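Local structure of PTS system glucose-specific EIIA component (Mycoplasma capricolum, 2GPR) at residues K9-D15 with V144-V150; F47-G53 with V101-L107. The protein probably relays phosphoryl groups from phospho-HPr to the EIIB domain of the sugar phosphotransferase system during glucose uptake. One frame throughout, in Å; residues are numbered along the deposited sequence.

How the contacts relate
Contact 1 and contact 2 lie side by side, centres about 10 Å apart. The chain order is 9-15, 47-53, 101-107, 144-150, so contact 2 falls between the two halves of contact 1. Contact 1 starts from the paired strands 8-11 and 149-153, contact 2 from strands 46-48 and 106-110. Each pairs an Ala-Pro segment with a type II turn that ends in Gly-Asp, consistent with the duplicated hybrid motif of this family. The two Ala-Pro segments are joined by probable backbone bonds, Pro13 O to His48 N (2.7 Å) and Leu11 N to Pro50 O (2.9 Å). The side chains of Pro13 and Phe47 lie about 10 and 9 Å from that of His78, the probable phosphorylation site.

Contact 1: residues K9-D15 with V144-V150; sequences KVLAPCD and VKQGDVV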
loop_
_atom_site.group_PDB
_atom_site.type_symbol
_atom_site.label_atom_id
_atom_site.label_comp_id
_atom_site.label_asym_id
_atom_site.label_seq_id
_atom_site.Cartn_x
_atom_site.Cartn_y
_atom_site.Cartn_z
ATOM N N LYS A 9 -5.885 -11.925 1.988
ATOM C CA LYS A 9 -4.496 -11.897 2.373
ATOM C C LYS A 9 -3.803 -10.688 1.781
ATOM O O LYS A 9 -3.897 -10.436 0.578
ATOM C CB LYS A 9 -3.821 -13.145 1.878
ATOM C CG LYS A 9 -3.822 -14.235 2.920
ATOM C CD LYS A 9 -3.336 -15.585 2.335
ATOM C CE LYS A 9 -2.405 -15.341 1.136
ATOM N NZ LYS A 9 -1.918 -16.584 0.487
ATOM N N VAL A 10 -3.098 -9.908 2.607
ATOM C CA VAL A 10 -2.416 -8.774 2.043
ATOM C C VAL A 10 -0.928 -8.981 2.029
ATOM O O VAL A 10 -0.428 -9.403 3.017
ATOM C CB VAL A 10 -2.983 -7.364 2.388
ATOM C CG1 VAL A 10 -4.429 -7.377 2.877
ATOM C CG2 VAL A 10 -2.103 -6.450 3.216
ATOM N N LEU A 11 -0.229 -8.791 0.884
ATOM C CA LEU A 11 1.243 -8.989 0.822
ATOM C C LEU A 11 2.066 -7.704 1.063
ATOM O O LEU A 11 1.573 -6.572 1.066
ATOM C CB LEU A 11 1.769 -9.698 -0.472
ATOM C CG LEU A 11 0.938 -10.847 -1.052
ATOM C CD1 LEU A 11 1.662 -11.483 -2.221
ATOM C CD2 LEU A 11 0.588 -11.918 -0.028
ATOM N N ALA A 12 3.347 -7.859 1.254
ATOM C CA ALA A 12 4.180 -6.705 1.364
ATOM C C ALA A 12 4.607 -6.298 -0.055
ATOM O O ALA A 12 5.083 -7.137 -0.803
ATOM C CB ALA A 12 5.377 -7.062 2.195
ATOM N N PRO A 13 4.371 -5.028 -0.453
ATOM C CA PRO A 13 4.712 -4.483 -1.790
ATOM C C PRO A 13 6.207 -4.147 -2.013
ATOM O O PRO A 13 6.685 -3.969 -3.133
ATOM C CB PRO A 13 3.932 -3.200 -1.904
ATOM C CG PRO A 13 3.456 -2.843 -0.511
ATOM C CD PRO A 13 3.446 -4.121 0.282
ATOM N N CYS A 14 6.957 -4.051 -0.924
ATOM C CA CYS A 14 8.377 -3.866 -0.994
ATOM C C CYS A 14 9.074 -4.545 0.200
ATOM O O CYS A 14 8.447 -5.165 1.098
ATOM C CB CYS A 14 8.778 -2.414 -1.088
ATOM S SG CYS A 14 8.215 -1.540 0.349
ATOM N N ASP A 15 10.374 -4.478 0.197
ATOM C CA ASP A 15 11.053 -5.055 1.292
ATOM C C ASP A 15 11.079 -3.982 2.364
ATOM O O ASP A 15 10.959 -2.816 2.038
ATOM C CB ASP A 15 12.467 -5.564 0.872
ATOM C CG ASP A 15 12.500 -6.931 0.174
ATOM O OD1 ASP A 15 11.314 -7.486 -0.068
ATOM O OD2 ASP A 15 13.551 -7.493 -0.096
ATOM N N VAL A 144 10.173 -7.771 6.878
ATOM C CA VAL A 144 9.493 -8.589 5.865
ATOM C C VAL A 144 10.128 -8.536 4.504
ATOM O O VAL A 144 10.918 -7.683 4.161
ATOM C CB VAL A 144 7.998 -8.206 5.659
ATOM C CG1 VAL A 144 7.165 -8.384 6.920
ATOM C CG2 VAL A 144 7.862 -6.778 5.152
ATOM N N LYS A 145 9.688 -9.462 3.699
ATOM C CA LYS A 145 10.094 -9.537 2.346
ATOM C C LYS A 145 8.905 -9.299 1.475
ATOM O O LYS A 145 7.772 -9.744 1.776
ATOM C CB LYS A 145 10.719 -10.867 2.051
ATOM C CG LYS A 145 12.003 -11.023 2.830
ATOM C CD LYS A 145 13.222 -10.605 2.023
ATOM C CE LYS A 145 14.023 -11.797 1.453
ATOM N NZ LYS A 145 15.472 -11.543 1.280
ATOM N N GLN A 146 9.155 -8.578 0.397
ATOM C CA GLN A 146 8.099 -8.276 -0.558
ATOM C C GLN A 146 7.407 -9.563 -1.020
ATOM O O GLN A 146 8.072 -10.476 -1.527
ATOM C CB GLN A 146 8.679 -7.528 -1.782
ATOM C CG GLN A 146 7.642 -7.260 -2.861
ATOM C CD GLN A 146 7.590 -8.347 -3.879
ATOM O OE1 GLN A 146 6.498 -8.863 -4.260
ATOM N NE2 GLN A 146 8.793 -8.658 -4.378
ATOM N N GLY A 147 6.076 -9.653 -0.826
ATOM C CA GLY A 147 5.324 -10.831 -1.246
ATOM C C GLY A 147 5.041 -11.773 -0.077
ATOM O O GLY A 147 4.632 -12.928 -0.254
ATOM N N ASP A 148 5.292 -11.268 1.117
ATOM C CA ASP A 148 5.100 -12.017 2.327
ATOM C C ASP A 148 3.757 -11.695 2.801
ATOM O O ASP A 148 3.394 -10.532 2.734
ATOM C CB ASP A 148 6.030 -11.440 3.446
ATOM C CG ASP A 148 7.450 -11.915 3.519
ATOM O OD1 ASP A 148 7.781 -12.635 2.521
ATOM O OD2 ASP A 148 8.213 -11.635 4.420
ATOM N N VAL A 149 3.074 -12.641 3.397
ATOM C CA VAL A 149 1.823 -12.256 3.994
ATOM C C VAL A 149 2.105 -11.323 5.185
ATOM O O VAL A 149 3.063 -11.494 5.924
ATOM C CB VAL A 149 0.880 -13.402 4.318
ATOM C CG1 VAL A 149 -0.265 -12.872 5.174
ATOM C CG2 VAL A 149 0.324 -13.946 3.027
ATOM N N VAL A 150 1.264 -10.311 5.343
ATOM C CA VAL A 150 1.427 -9.228 6.299
ATOM C C VAL A 150 0.105 -8.874 7.032
ATOM O O VAL A 150 0.088 -8.154 8.016
ATOM C CB VAL A 150 2.040 -8.046 5.489
ATOM C CG1 VAL A 150 1.518 -6.663 5.850
ATOM C CG2 VAL A 150 3.557 -8.079 5.563
#
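Leu11 and Val149 form an antiparallel, non-hydrogen-bonded pair where strands 8-11 and 149-153 meet. The arrangement is consistent with one half of the duplicated hybrid motif of the glucose-type EIIA fold. Val150 N bonds to Val10 O on one side of the pair. On the other, Ala12 N makes a weak bond to Asp148 O. Beyond the strands the chain 145-148 makes a type II turn, and Gly147 N bonds to Ala12 O at 2.7 Å.

Leu11 lies along this turn. Its CB touches Gly147 CA at 3.8 Å. At the tip the two methyls part: CD1 rests on Gly147, near CA and O, and CD2 meets Val149 CG2 at 3.7 Å. Lys9 CE touches the same CG2 at 3.6 Å, and the two side chains cross at about a right angle.

The backbone positions Ala12 CB toward the turn segment, where it meets Val144 CG2 and Val150 CG2. These two valines also touch Ile18, which ties the contact to the large sheet.

Asp15 meets the start of the turn. Its CG stands beside its own backbone N (chi1 -81°), which carries OD1 to Gln146 N. OD1 lies 2.5 Å from Gln146 N in a nearly straight line (169°), a separation so short that its exact length is doubtful. Asp148 helps hold the turn from within: Lys145 N reaches its OD2 at 2.7 Å from above the carboxylate plane. Asp15 OD2 lies 3.8 Å from Lys145 CD.

Contact 2: residues F47-G53 with V101-L107; sequences FHAPVSG and VNAGDKL
The backbones of 47-53 and 101-107 run antiparallel, meeting at His48 with Lys106 as a non-hydrogen-bonded pair and at Gly53 with Val101 as a hydrogen-bonded one. Between these pairs the chain 102-105 makes a type II turn, consistent with the duplicated hybrid motif, the turn matching that at 145-148. Leu107 N bonds to Phe47 O, and Gly104 N bonds to Ala49 O. Gly53 and Val101 exchange two bonds, the one from Val101 N to Gly53 O at 2.8 Å.

Lys106 crosses His48 at a slant. Its CG sits over one face of the imidazole, 4.2 Å from the ring centroid and offset toward the rim, a CH-pi contact. The ND1 of this ring bonds to Pro13 O, which helps fix its rotation. The Lys106 amine makes a cation-pi contact with Phe94.

The end of Leu107 reaches 47-53, its CD2 touching Ala49 CB at 4.1 Å, and Val101 CG2 reaches the same methyl from another side. Ala103 CB presses on the backbone of Val51. Asp105 braces the turn from within, its OD2 accepting Asn102 N. With OG turned anti to its carbonyl carbon (chi1 -50°), Ser52 reaches the turn, and OG accepts Ala103 N at 2.8 Å.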
loop_
_atom_site.group_PDB
_atom_site.type_symbol
_atom_site.label_atom_id
_atom_site.label_comp_id
_atom_site.label_asym_id
_atom_site.label_seq_id
_atom_site.Cartn_x
_atom_site.Cartn_y
_atom_site.Cartn_z
ATOM N N PHE A 47 7.620 -1.275 -5.647
ATOM C CA PHE A 47 6.442 -1.429 -4.896
ATOM C C PHE A 47 5.553 -2.285 -5.748
ATOM O O PHE A 47 5.461 -2.037 -6.959
ATOM C CB PHE A 47 5.811 -0.093 -4.550
ATOM C CG PHE A 47 6.572 0.651 -3.507
ATOM C CD1 PHE A 47 7.806 1.216 -3.818
ATOM C CD2 PHE A 47 6.055 0.796 -2.219
ATOM C CE1 PHE A 47 8.517 1.897 -2.837
ATOM C CE2 PHE A 47 6.758 1.468 -1.217
ATOM C CZ PHE A 47 8.019 1.974 -1.531
ATOM N N HIS A 48 4.986 -3.351 -5.131
ATOM C CA HIS A 48 4.186 -4.316 -5.837
ATOM C C HIS A 48 2.792 -4.293 -5.320
ATOM O O HIS A 48 2.561 -3.839 -4.246
ATOM C CB HIS A 48 4.747 -5.749 -5.659
ATOM C CG HIS A 48 6.032 -6.008 -6.382
ATOM N ND1 HIS A 48 7.248 -5.637 -5.848
ATOM C CD2 HIS A 48 6.274 -6.529 -7.617
ATOM C CE1 HIS A 48 8.191 -5.965 -6.745
ATOM N NE2 HIS A 48 7.635 -6.505 -7.817
ATOM N N ALA A 49 1.869 -4.843 -6.058
ATOM C CA ALA A 49 0.534 -4.944 -5.598
ATOM C C ALA A 49 0.398 -5.905 -4.379
ATOM O O ALA A 49 0.838 -7.065 -4.380
ATOM C CB ALA A 49 -0.349 -5.377 -6.763
ATOM N N PRO A 50 -0.293 -5.430 -3.363
ATOM C CA PRO A 50 -0.571 -6.169 -2.126
ATOM C C PRO A 50 -1.657 -7.211 -2.258
ATOM O O PRO A 50 -1.744 -8.120 -1.466
ATOM C CB PRO A 50 -1.051 -5.117 -1.140
ATOM C CG PRO A 50 -0.973 -3.730 -1.832
ATOM C CD PRO A 50 -0.380 -3.946 -3.205
ATOM N N VAL A 51 -2.526 -7.022 -3.235
ATOM C CA VAL A 51 -3.635 -7.913 -3.566
ATOM C C VAL A 51 -3.949 -7.843 -5.059
ATOM O O VAL A 51 -3.340 -7.100 -5.874
ATOM C CB VAL A 51 -4.905 -7.619 -2.774
ATOM C CG1 VAL A 51 -4.642 -7.654 -1.275
ATOM C CG2 VAL A 51 -5.430 -6.243 -3.196
ATOM N N SER A 52 -4.921 -8.614 -5.438
ATOM C CA SER A 52 -5.356 -8.578 -6.795
ATOM C C SER A 52 -6.651 -7.804 -6.887
ATOM O O SER A 52 -7.506 -7.889 -6.011
ATOM C CB SER A 52 -5.472 -9.955 -7.339
ATOM O OG SER A 52 -4.262 -10.602 -7.025
ATOM N N GLY A 53 -6.775 -6.991 -7.926
ATOM C CA GLY A 53 -7.982 -6.184 -8.107
ATOM C C GLY A 53 -7.785 -5.214 -9.233
ATOM O O GLY A 53 -6.900 -5.428 -10.064
ATOM N N VAL A 101 -4.708 -5.792 -11.725
ATOM C CA VAL A 101 -3.394 -6.240 -11.336
ATOM C C VAL A 101 -3.488 -7.492 -10.514
ATOM O O VAL A 101 -4.517 -7.770 -9.927
ATOM C CB VAL A 101 -2.618 -5.206 -10.553
ATOM C CG1 VAL A 101 -2.006 -4.159 -11.476
ATOM C CG2 VAL A 101 -3.522 -4.555 -9.500
ATOM N N ASN A 102 -2.358 -8.205 -10.444
ATOM C CA ASN A 102 -2.231 -9.413 -9.612
ATOM C C ASN A 102 -1.304 -9.118 -8.453
ATOM O O ASN A 102 -0.280 -8.414 -8.627
ATOM C CB ASN A 102 -1.764 -10.685 -10.359
ATOM C CG ASN A 102 -2.838 -11.327 -11.231
ATOM O OD1 ASN A 102 -2.554 -11.842 -12.325
ATOM N ND2 ASN A 102 -4.080 -11.323 -10.746
ATOM N N ALA A 103 -1.686 -9.595 -7.270
ATOM C CA ALA A 103 -0.890 -9.329 -6.104
ATOM C C ALA A 103 0.516 -9.773 -6.330
ATOM O O ALA A 103 0.759 -10.850 -6.841
ATOM C CB ALA A 103 -1.496 -9.978 -4.893
ATOM N N GLY A 104 1.440 -8.917 -5.987
ATOM C CA GLY A 104 2.838 -9.164 -6.275
ATOM C C GLY A 104 3.282 -8.543 -7.632
ATOM O O GLY A 104 4.448 -8.574 -7.985
ATOM N N ASP A 105 2.345 -7.993 -8.430
ATOM C CA ASP A 105 2.759 -7.324 -9.686
ATOM C C ASP A 105 3.438 -6.027 -9.321
ATOM O O ASP A 105 3.191 -5.479 -8.260
ATOM C CB ASP A 105 1.633 -6.959 -10.637
ATOM C CG ASP A 105 1.047 -8.124 -11.315
ATOM O OD1 ASP A 105 1.833 -9.158 -11.300
ATOM O OD2 ASP A 105 -0.070 -8.116 -11.753
ATOM N N LYS A 106 4.331 -5.556 -10.176
ATOM C CA LYS A 106 5.026 -4.363 -9.865
ATOM C C LYS A 106 4.154 -3.181 -10.161
ATOM O O LYS A 106 3.529 -3.141 -11.223
ATOM C CB LYS A 106 6.315 -4.298 -10.631
ATOM C CG LYS A 106 7.262 -3.291 -10.028
ATOM C CD LYS A 106 8.664 -3.376 -10.594
ATOM C CE LYS A 106 8.694 -3.761 -12.053
ATOM N NZ LYS A 106 10.042 -4.179 -12.498
ATOM N N LEU A 107 4.095 -2.178 -9.285
ATOM C CA LEU A 107 3.288 -1.033 -9.653
ATOM C C LEU A 107 4.175 0.047 -10.211
ATOM O O LEU A 107 3.981 0.558 -11.327
ATOM C CB LEU A 107 2.446 -0.529 -8.496
ATOM C CG LEU A 107 1.586 -1.646 -7.969
ATOM C CD1 LEU A 107 0.892 -1.222 -6.692
ATOM C CD2 LEU A 107 0.587 -2.094 -9.041
#